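Local coordinates for protein BamaA.19900.a (Balamuthia mandrillaris, PDB 6VZZ) that probably phosphorylates glucose at the expense of ATP, as a glucokinase of the actin-like ATPase superfamily, and is seen with glucose bound, at residues K74-F79 with R128-S133; V111-N116 with T122-K127; T150-S155 with A385-R390. One frame throughout, in Å; residues are numbered along the deposited sequence.

In the fold
Contacts 1 and 2 adjoin: contact 2 is nested in the chain loop that contact 1 closes, and Leu126 of the strand pair packs on Ile76, Phe79 and Leu131. Both are partly buried, and Phe79, Leu112 and Leu126 all touch strand 37-43. Contact 3 is separate, its centre about 21 Å from each of the others; it is a surface contact by exposure, although its centre is closer to the middle of the chain, where helices 146-159 and 380-389 meet between the two large sheets. The chemistry follows place: apolar packing edged by a carboxylate in contact 1, backbone bonds with a salt-bridge network in contact 2, and aromatic and CH-pi contacts in contact 3.

Contact 1: K74-F79 with R128-S133; sequences KLIAFF and RSELPS
Glu130 and Ile76 meet at about a right angle, and the end of the isoleucine lies against much of the length of the glutamate. Followed from its root, Glu130 first brings CB to 3.9 Å from Ile76 CD1. With CG anti to the carbonyl carbon (chi1 -64°) and the chain extended beyond it, the side chain runs past the same methyl, so that its CD is 3.6 Å and its OE1 3.5 Å from Ile76 CD1, with OE2 flanking it too. The carboxylate tip finds its polar partners elsewhere: OE1 forms a salt bridge with Arg73, just ahead of the segment on helix 72-90, and OE2 accepts a hydrogen bond from the backbone N of Lys127.

One helical turn on, Phe79 and Leu131 lie side by side and point the same way. Leu131 CD2 sits obliquely to the ring, 3.6 Å from Phe79 CD2 and 3.9 Å from Phe79 CE2. Next to it the Pro132 ring packs at the base of the phenylalanine, its CD 3.9 Å from Phe79 CB and its CG 3.8 Å from Phe79 O. Phe136 meets the Phe79 ring edge-to-face.

Phe79 with Leu131 and Pro132 is apolar, while Ile76 CD1 lies against the carboxylate end of Glu130. Van der Waals packing thus carries the 238 Å² contact between the segments themselves, and the Glu130-Arg73 salt bridge adds an ionic tie to the helix.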
loop_
_atom_site.group_PDB
_atom_site.type_symbol
_atom_site.label_atom_id
_atom_site.label_comp_id
_atom_site.label_asym_id
_atom_site.label_seq_id
_atom_site.Cartn_x
_atom_site.Cartn_y
_atom_site.Cartn_z
ATOM N N LYS A 74 13.086 28.240 11.203
ATOM C CA LYS A 74 12.239 29.352 10.785
ATOM C C LYS A 74 10.788 29.145 11.214
ATOM O O LYS A 74 10.084 30.122 11.495
ATOM C CB LYS A 74 12.336 29.553 9.269
ATOM N N LEU A 75 10.326 27.895 11.284
ATOM C CA LEU A 75 8.993 27.630 11.814
ATOM C C LEU A 75 8.897 28.021 13.287
ATOM O O LEU A 75 7.925 28.656 13.713
ATOM C CB LEU A 75 8.636 26.157 11.632
ATOM C CG LEU A 75 8.200 25.725 10.233
ATOM C CD1 LEU A 75 7.714 24.284 10.243
ATOM C CD2 LEU A 75 7.112 26.657 9.707
ATOM N N ILE A 76 9.898 27.641 14.084
ATOM C CA ILE A 76 9.873 27.970 15.504
ATOM C C ILE A 76 9.749 29.476 15.701
ATOM O O ILE A 76 8.976 29.942 16.548
ATOM C CB ILE A 76 11.119 27.391 16.207
ATOM C CG1 ILE A 76 11.026 25.866 16.258
ATOM C CG2 ILE A 76 11.280 27.949 17.623
ATOM C CD1 ILE A 76 12.274 25.210 16.773
ATOM N N ALA A 77 10.486 30.263 14.914
ATOM C CA ALA A 77 10.361 31.714 15.016
ATOM C C ALA A 77 8.973 32.179 14.584
ATOM O O ALA A 77 8.418 33.115 15.165
ATOM C CB ALA A 77 11.442 32.397 14.182
ATOM N N PHE A 78 8.396 31.541 13.562
ATOM C CA PHE A 78 7.037 31.885 13.160
ATOM C C PHE A 78 6.036 31.520 14.249
ATOM O O PHE A 78 5.149 32.315 14.570
ATOM C CB PHE A 78 6.703 31.197 11.833
ATOM C CG PHE A 78 5.216 31.126 11.507
ATOM C CD1 PHE A 78 4.556 32.207 10.924
ATOM C CD2 PHE A 78 4.492 29.955 11.730
ATOM C CE1 PHE A 78 3.185 32.133 10.599
ATOM C CE2 PHE A 78 3.123 29.875 11.403
ATOM C CZ PHE A 78 2.471 30.967 10.836
ATOM N N PHE A 79 6.179 30.334 14.852
ATOM C CA PHE A 79 5.239 29.904 15.884
ATOM C C PHE A 79 5.331 30.802 17.117
ATOM O O PHE A 79 4.311 31.290 17.615
ATOM C CB PHE A 79 5.493 28.442 16.263
ATOM C CG PHE A 79 5.180 27.453 15.167
ATOM C CD1 PHE A 79 4.112 27.657 14.302
ATOM C CD2 PHE A 79 5.958 26.310 15.007
ATOM C CE1 PHE A 79 3.813 26.735 13.292
ATOM C CE2 PHE A 79 5.676 25.387 14.003
ATOM C CZ PHE A 79 4.597 25.598 13.145
ATOM N N ARG A 128 7.835 18.561 19.473
ATOM C CA ARG A 128 6.732 19.178 20.211
ATOM C C ARG A 128 7.232 20.151 21.271
ATOM O O ARG A 128 6.725 21.272 21.395
ATOM C CB ARG A 128 5.910 18.116 20.917
ATOM C CG ARG A 128 4.869 17.358 20.178
ATOM C CD ARG A 128 4.603 16.248 21.160
ATOM N NE ARG A 128 3.397 15.481 20.965
ATOM C CZ ARG A 128 3.175 14.347 21.613
ATOM N NH1 ARG A 128 2.054 13.657 21.405
ATOM N NH2 ARG A 128 4.096 13.906 22.465
ATOM N N SER A 129 8.200 19.710 22.080
ATOM C CA SER A 129 8.708 20.484 23.205
ATOM C C SER A 129 9.339 21.810 22.801
ATOM O O SER A 129 9.662 22.609 23.684
ATOM C CB SER A 129 9.736 19.656 23.972
ATOM O OG SER A 129 10.940 19.542 23.235
ATOM N N GLU A 130 9.549 22.057 21.509
ATOM C CA GLU A 130 10.087 23.325 21.037
ATOM C C GLU A 130 9.008 24.351 20.741
ATOM O O GLU A 130 9.335 25.512 20.468
ATOM C CB GLU A 130 10.915 23.119 19.765
ATOM C CG GLU A 130 12.163 22.280 19.927
ATOM C CD GLU A 130 12.907 22.121 18.609
ATOM O OE1 GLU A 130 14.026 22.674 18.486
ATOM O OE2 GLU A 130 12.361 21.459 17.686
ATOM N N LEU A 131 7.766 23.953 20.762
ATOM C CA LEU A 131 6.588 24.728 20.424
ATOM C C LEU A 131 6.145 25.565 21.615
ATOM O O LEU A 131 6.243 25.121 22.764
ATOM C CB LEU A 131 5.455 23.801 20.005
ATOM C CG LEU A 131 5.762 22.927 18.791
ATOM C CD1 LEU A 131 4.642 21.924 18.558
ATOM C CD2 LEU A 131 5.971 23.791 17.565
ATOM N N PRO A 132 5.644 26.774 21.362
ATOM C CA PRO A 132 5.172 27.622 22.471
ATOM C C PRO A 132 3.943 27.024 23.152
ATOM O O PRO A 132 2.964 26.655 22.501
ATOM C CB PRO A 132 4.857 28.960 21.789
ATOM C CG PRO A 132 4.612 28.615 20.351
ATOM C CD PRO A 132 5.445 27.398 20.041
ATOM N N SER A 133 4.007 26.937 24.484
ATOM C CA SER A 133 2.918 26.373 25.278
ATOM C C SER A 133 1.570 27.038 25.008
ATOM O O SER A 133 0.536 26.363 25.059
ATOM C CB SER A 133 3.253 26.492 26.759
ATOM O OG SER A 133 4.244 25.552 27.114
#

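Contact 2: V111-N116 with T122-K127. With BGC (beta-D-glucopyranose), chain B.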
loop_
_atom_site.group_PDB
_atom_site.type_symbol
_atom_site.label_atom_id
_atom_site.label_comp_id
_atom_site.label_asym_id
_atom_site.label_seq_id
_atom_site.Cartn_x
_atom_site.Cartn_y
_atom_site.Cartn_z
ATOM N N VAL A 111 8.326 13.956 17.468
ATOM C CA VAL A 111 9.201 14.577 16.476
ATOM C C VAL A 111 8.583 14.452 15.086
ATOM O O VAL A 111 8.145 13.367 14.689
ATOM C CB VAL A 111 10.606 13.936 16.477
ATOM C CG1 VAL A 111 11.532 14.672 15.514
ATOM C CG2 VAL A 111 11.180 13.888 17.884
ATOM N N LEU A 112 8.581 15.556 14.340
ATOM C CA LEU A 112 8.234 15.579 12.926
ATOM C C LEU A 112 9.505 15.762 12.103
ATOM O O LEU A 112 10.383 16.549 12.471
ATOM C CB LEU A 112 7.238 16.708 12.622
ATOM C CG LEU A 112 7.025 17.126 11.162
ATOM C CD1 LEU A 112 6.266 16.070 10.353
ATOM C CD2 LEU A 112 6.315 18.455 11.095
ATOM N N ASP A 113 9.606 15.026 10.998
ATOM C CA ASP A 113 10.739 15.086 10.074
ATOM C C ASP A 113 10.160 15.536 8.732
ATOM O O ASP A 113 9.491 14.753 8.049
ATOM C CB ASP A 113 11.428 13.717 9.984
ATOM C CG ASP A 113 12.741 13.743 9.200
ATOM O OD1 ASP A 113 12.814 14.353 8.109
ATOM O OD2 ASP A 113 13.717 13.128 9.683
ATOM N N VAL A 114 10.383 16.794 8.357
ATOM C CA VAL A 114 9.784 17.329 7.136
ATOM C C VAL A 114 10.648 16.901 5.953
ATOM O O VAL A 114 11.789 17.342 5.802
ATOM C CB VAL A 114 9.625 18.850 7.201
ATOM C CG1 VAL A 114 8.961 19.351 5.936
ATOM C CG2 VAL A 114 8.801 19.237 8.417
ATOM N N THR A 115 10.093 16.041 5.100
ATOM C CA THR A 115 10.911 15.321 4.130
ATOM C C THR A 115 11.683 16.266 3.215
ATOM O O THR A 115 12.846 16.008 2.885
ATOM C CB THR A 115 10.025 14.386 3.311
ATOM O OG1 THR A 115 9.387 13.456 4.192
ATOM C CG2 THR A 115 10.842 13.630 2.262
ATOM N N ASN A 116 11.061 17.365 2.792
ATOM C CA ASN A 116 11.624 18.204 1.742
ATOM C C ASN A 116 12.123 19.552 2.258
ATOM O O ASN A 116 12.366 20.464 1.462
ATOM C CB ASN A 116 10.602 18.388 0.621
ATOM C CG ASN A 116 10.464 17.142 -0.250
ATOM O OD1 ASN A 116 11.456 16.511 -0.610
ATOM N ND2 ASN A 116 9.232 16.786 -0.584
ATOM N N THR A 122 18.637 18.935 12.235
ATOM C CA THR A 122 17.980 19.913 13.100
ATOM C C THR A 122 17.027 20.800 12.308
ATOM O O THR A 122 15.958 21.180 12.803
ATOM C CB THR A 122 19.017 20.777 13.814
ATOM O OG1 THR A 122 20.027 19.937 14.383
ATOM C CG2 THR A 122 18.357 21.604 14.914
ATOM N N HIS A 123 17.393 21.134 11.071
ATOM C CA HIS A 123 16.586 22.035 10.266
ATOM C C HIS A 123 15.456 21.326 9.540
ATOM O O HIS A 123 14.605 21.995 8.947
ATOM C CB HIS A 123 17.486 22.782 9.279
ATOM C CG HIS A 123 18.391 23.780 9.942
ATOM N ND1 HIS A 123 18.518 25.080 9.502
ATOM C CD2 HIS A 123 19.190 23.674 11.031
ATOM C CE1 HIS A 123 19.366 25.728 10.283
ATOM N NE2 HIS A 123 19.788 24.896 11.217
ATOM N N ARG A 124 15.422 19.995 9.583
ATOM C CA ARG A 124 14.331 19.228 9.012
ATOM C C ARG A 124 13.398 18.643 10.058
ATOM O O ARG A 124 12.284 18.246 9.713
ATOM C CB ARG A 124 14.882 18.090 8.139
ATOM C CG ARG A 124 15.572 18.570 6.875
ATOM C CD ARG A 124 16.028 17.408 5.991
ATOM N NE ARG A 124 17.286 16.839 6.470
ATOM C CZ ARG A 124 17.404 15.644 7.046
ATOM N NH1 ARG A 124 16.343 14.860 7.205
ATOM N NH2 ARG A 124 18.595 15.228 7.457
ATOM N N ARG A 125 13.813 18.602 11.321
ATOM C CA ARG A 125 13.047 17.981 12.389
ATOM C C ARG A 125 12.487 19.034 13.339
ATOM O O ARG A 125 13.116 20.061 13.597
ATOM C CB ARG A 125 13.911 16.976 13.153
ATOM C CG ARG A 125 14.333 15.813 12.268
ATOM C CD ARG A 125 15.227 14.804 12.957
ATOM N NE ARG A 125 15.377 13.623 12.111
ATOM C CZ ARG A 125 16.315 12.698 12.277
ATOM N NH1 ARG A 125 17.198 12.821 13.263
ATOM N NH2 ARG A 125 16.378 11.655 11.452
ATOM N N LEU A 126 11.282 18.771 13.843
ATOM C CA LEU A 126 10.579 19.685 14.736
ATOM C C LEU A 126 10.011 18.882 15.897
ATOM O O LEU A 126 9.193 17.982 15.682
ATOM C CB LEU A 126 9.466 20.433 13.992
ATOM C CG LEU A 126 8.555 21.367 14.798
ATOM C CD1 LEU A 126 9.325 22.536 15.398
ATOM C CD2 LEU A 126 7.388 21.869 13.950
ATOM N N LYS A 127 10.453 19.198 17.119
ATOM C CA LYS A 127 9.984 18.540 18.333
ATOM C C LYS A 127 8.807 19.303 18.928
ATOM O O LYS A 127 8.784 20.536 18.905
ATOM C CB LYS A 127 11.110 18.464 19.369
ATOM C CG LYS A 127 12.403 17.886 18.837
ATOM C CD LYS A 127 13.539 17.976 19.852
ATOM C CE LYS A 127 14.758 17.186 19.366
ATOM N NZ LYS A 127 16.045 17.840 19.752
HETATM C C2 BGC B . 6.441 13.487 2.249
HETATM C C3 BGC B . 5.058 13.084 2.734
HETATM C C4 BGC B . 4.055 14.192 2.434
HETATM C C5 BGC B . 4.115 14.540 0.951
HETATM C C6 BGC B . 3.189 15.662 0.545
HETATM C C1 BGC B . 6.361 13.850 0.774
HETATM O O1 BGC B . 7.608 14.144 0.259
HETATM O O2 BGC B . 7.362 12.423 2.451
HETATM O O3 BGC B . 5.084 12.789 4.124
HETATM O O4 BGC B . 2.740 13.754 2.741
HETATM O O5 BGC B . 5.452 14.937 0.618
HETATM O O6 BGC B . 3.298 16.768 1.417
#
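Val111 and Leu126 begin the pairing of strands 111-114 and 125-127, which run antiparallel with their N-to-C directions 160° apart. Val111 stands opposite Lys127 in a non-hydrogen-bonded pair, and its CA makes a CA-H...O contact of 3.5 Å with Leu126 O. Leu112 and Leu126 form the hydrogen-bonded pair: Leu112 N donates to Leu126 O over 2.8 Å, and Leu126 N returns a bond of 2.8 Å to Leu112 O. Their side chains share one sheet face, and both touch Ile43 of strand 37-43.

Asp113 turns to the other face, a direction set by its CB; chi1 of -172° then puts CG beside the carbonyl carbon, where the carboxylate can meet two arginines. Arg125 NE gives Asp113 OD2 a nearly straight bond (3.0 Å, 170° at the hydrogen), lying in the guanidinium plane but reaching the oxygen from above the carboxylate plane. Arg124, just before the strand and bent at its third torsion, runs alongside Asp113 and places NH1 3.7 Å from Asp113 OD1, a long and weaker salt bridge. Val114 N then bonds Arg124 O at 2.7 Å.

Past the strand, Thr115 OG1 is hydrogen-bonded to glucose O2 (2.9 Å). Asn116 ND2 approaches glucose O1 and bonds Glu258, which also hydrogen-bonds glucose. The two strands are thus the second and third of a three-stranded antiparallel meander (103-105, 111-114, 125-127), pinned on one face by a salt-bridge network, and strand 111-114 leads directly into the glucose pocket of this glucokinase.

Contact 3: T150-S155 with A385-R390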
loop_
_atom_site.group_PDB
_atom_site.type_symbol
_atom_site.label_atom_id
_atom_site.label_comp_id
_atom_site.label_asym_id
_atom_site.label_seq_id
_atom_site.Cartn_x
_atom_site.Cartn_y
_atom_site.Cartn_z
ATOM N N THR A 150 -5.469 15.396 5.601
ATOM C CA THR A 150 -6.426 15.503 4.503
ATOM C C THR A 150 -7.549 14.491 4.667
ATOM O O THR A 150 -8.732 14.822 4.520
ATOM C CB THR A 150 -5.720 15.288 3.161
ATOM O OG1 THR A 150 -4.686 16.267 2.987
ATOM C CG2 THR A 150 -6.711 15.386 2.016
ATOM N N CYS A 151 -7.193 13.247 4.991
ATOM C CA CYS A 151 -8.211 12.215 5.129
ATOM C C CYS A 151 -9.202 12.551 6.238
ATOM O O CYS A 151 -10.418 12.392 6.055
ATOM C CB CYS A 151 -7.549 10.863 5.362
ATOM S SG CYS A 151 -6.576 10.351 3.929
ATOM N N TYR A 152 -8.717 13.029 7.390
ATOM C CA TYR A 152 -9.651 13.405 8.447
ATOM C C TYR A 152 -10.555 14.539 7.989
ATOM O O TYR A 152 -11.752 14.560 8.307
ATOM C CB TYR A 152 -8.902 13.790 9.720
ATOM C CG TYR A 152 -8.327 12.607 10.450
ATOM C CD1 TYR A 152 -9.163 11.673 11.063
ATOM C CD2 TYR A 152 -6.955 12.413 10.527
ATOM C CE1 TYR A 152 -8.641 10.582 11.739
ATOM C CE2 TYR A 152 -6.423 11.320 11.187
ATOM C CZ TYR A 152 -7.270 10.413 11.793
ATOM O OH TYR A 152 -6.743 9.332 12.454
ATOM N N GLY A 153 -10.007 15.477 7.217
ATOM C CA GLY A 153 -10.843 16.511 6.638
ATOM C C GLY A 153 -11.894 15.944 5.705
ATOM O O GLY A 153 -13.069 16.317 5.773
ATOM N N VAL A 154 -11.478 15.036 4.814
ATOM C CA VAL A 154 -12.415 14.399 3.892
ATOM C C VAL A 154 -13.477 13.638 4.667
ATOM O O VAL A 154 -14.680 13.797 4.424
ATOM C CB VAL A 154 -11.671 13.470 2.918
ATOM C CG1 VAL A 154 -12.668 12.651 2.123
ATOM C CG2 VAL A 154 -10.777 14.268 1.998
ATOM N N SER A 155 -13.043 12.803 5.619
ATOM C CA SER A 155 -13.984 12.007 6.397
ATOM C C SER A 155 -14.960 12.900 7.149
ATOM O O SER A 155 -16.162 12.612 7.214
ATOM C CB SER A 155 -13.226 11.102 7.366
ATOM O OG SER A 155 -14.123 10.395 8.215
ATOM N N ALA A 385 -6.575 18.555 10.855
ATOM C CA ALA A 385 -5.820 18.848 12.068
ATOM C C ALA A 385 -6.731 19.363 13.169
ATOM O O ALA A 385 -6.553 19.015 14.343
ATOM C CB ALA A 385 -4.710 19.856 11.775
ATOM N N LEU A 386 -7.720 20.189 12.813
ATOM C CA LEU A 386 -8.620 20.722 13.829
ATOM C C LEU A 386 -9.575 19.655 14.349
ATOM O O LEU A 386 -10.008 19.723 15.500
ATOM C CB LEU A 386 -9.389 21.921 13.281
ATOM C CG LEU A 386 -8.585 23.217 13.213
ATOM C CD1 LEU A 386 -9.324 24.280 12.428
ATOM C CD2 LEU A 386 -8.274 23.725 14.612
ATOM N N TYR A 387 -9.899 18.658 13.530
ATOM C CA TYR A 387 -10.673 17.531 14.030
ATOM C C TYR A 387 -9.881 16.743 15.073
ATOM O O TYR A 387 -10.405 16.415 16.145
ATOM C CB TYR A 387 -11.093 16.647 12.860
ATOM C CG TYR A 387 -11.685 15.323 13.263
ATOM C CD1 TYR A 387 -12.996 15.235 13.715
ATOM C CD2 TYR A 387 -10.935 14.154 13.181
ATOM C CE1 TYR A 387 -13.541 14.017 14.086
ATOM C CE2 TYR A 387 -11.468 12.934 13.547
ATOM C CZ TYR A 387 -12.770 12.871 13.999
ATOM O OH TYR A 387 -13.298 11.659 14.366
ATOM N N VAL A 388 -8.607 16.459 14.792
ATOM C CA VAL A 388 -7.768 15.734 15.741
ATOM C C VAL A 388 -7.522 16.554 17.008
ATOM O O VAL A 388 -7.535 16.016 18.122
ATOM C CB VAL A 388 -6.440 15.341 15.077
ATOM C CG1 VAL A 388 -5.532 14.685 16.107
ATOM C CG2 VAL A 388 -6.688 14.433 13.874
ATOM N N ALA A 389 -7.276 17.859 16.863
ATOM C CA ALA A 389 -6.924 18.675 18.018
ATOM C C ALA A 389 -8.008 18.669 19.083
ATOM O O ALA A 389 -7.716 18.949 20.252
ATOM C CB ALA A 389 -6.643 20.112 17.586
ATOM N N ARG A 390 -9.249 18.361 18.708
ATOM C CA ARG A 390 -10.349 18.349 19.663
ATOM C C ARG A 390 -10.354 17.108 20.547
ATOM O O ARG A 390 -11.035 17.112 21.578
ATOM C CB ARG A 390 -11.681 18.482 18.922
ATOM C CG ARG A 390 -11.875 19.853 18.291
ATOM C CD ARG A 390 -13.235 19.957 17.646
ATOM N NE ARG A 390 -13.632 21.335 17.379
ATOM C CZ ARG A 390 -13.518 21.942 16.199
ATOM N NH1 ARG A 390 -13.924 23.195 16.071
ATOM N NH2 ARG A 390 -13.012 21.304 15.143
#
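Tyr152 and Tyr387 join two helices, 146-159 and 380-389, in a helix-helix packing between the two lobes of an actin-like ATPase fold. Their CA atoms, 7.0 Å apart, are the closest CA pair of the two segments. The ring planes are near parallel, 29° apart, but slid so far that they barely overlap, with centroids separated by 5.7 Å. The touching atoms are Tyr152 CD1 and Tyr387 CE2, at 3.6 Å, and Tyr387 CD2 also lies 4.0 Å from Tyr152 CB. Tyr387 reaches this position with CG anti to the backbone N (chi1 170°), and the side chains cross at about a right angle.

The other half of the Tyr152 ring belongs to Val388. Its CG2 sits over one face in a CH-pi contact, 4.2 Å from the ring centroid and displaced toward the rim, with CD2 of the tyrosine its nearest atom at 3.9 Å. The contact is small, 153 Å² in all, and consists of carbon against carbon.

Farther out, each helix is seated on a different sheet. Ala385, Val388 and Ala389 touch Cys98 of strand 96-101, whereas Cys151 packs on strand 195-201 and Tyr152 on Val214 of strand 213-216. This placement of the tyrosine pair is consistent with the interdomain crossover helices of this superfamily. A polar link also joins the helices: Thr150 OG1 lies within hydrogen-bonding range of both Asn381 OD1 of helix 380-389 and the backbone O of Asp146, the residue whose OD2 bonds glucose.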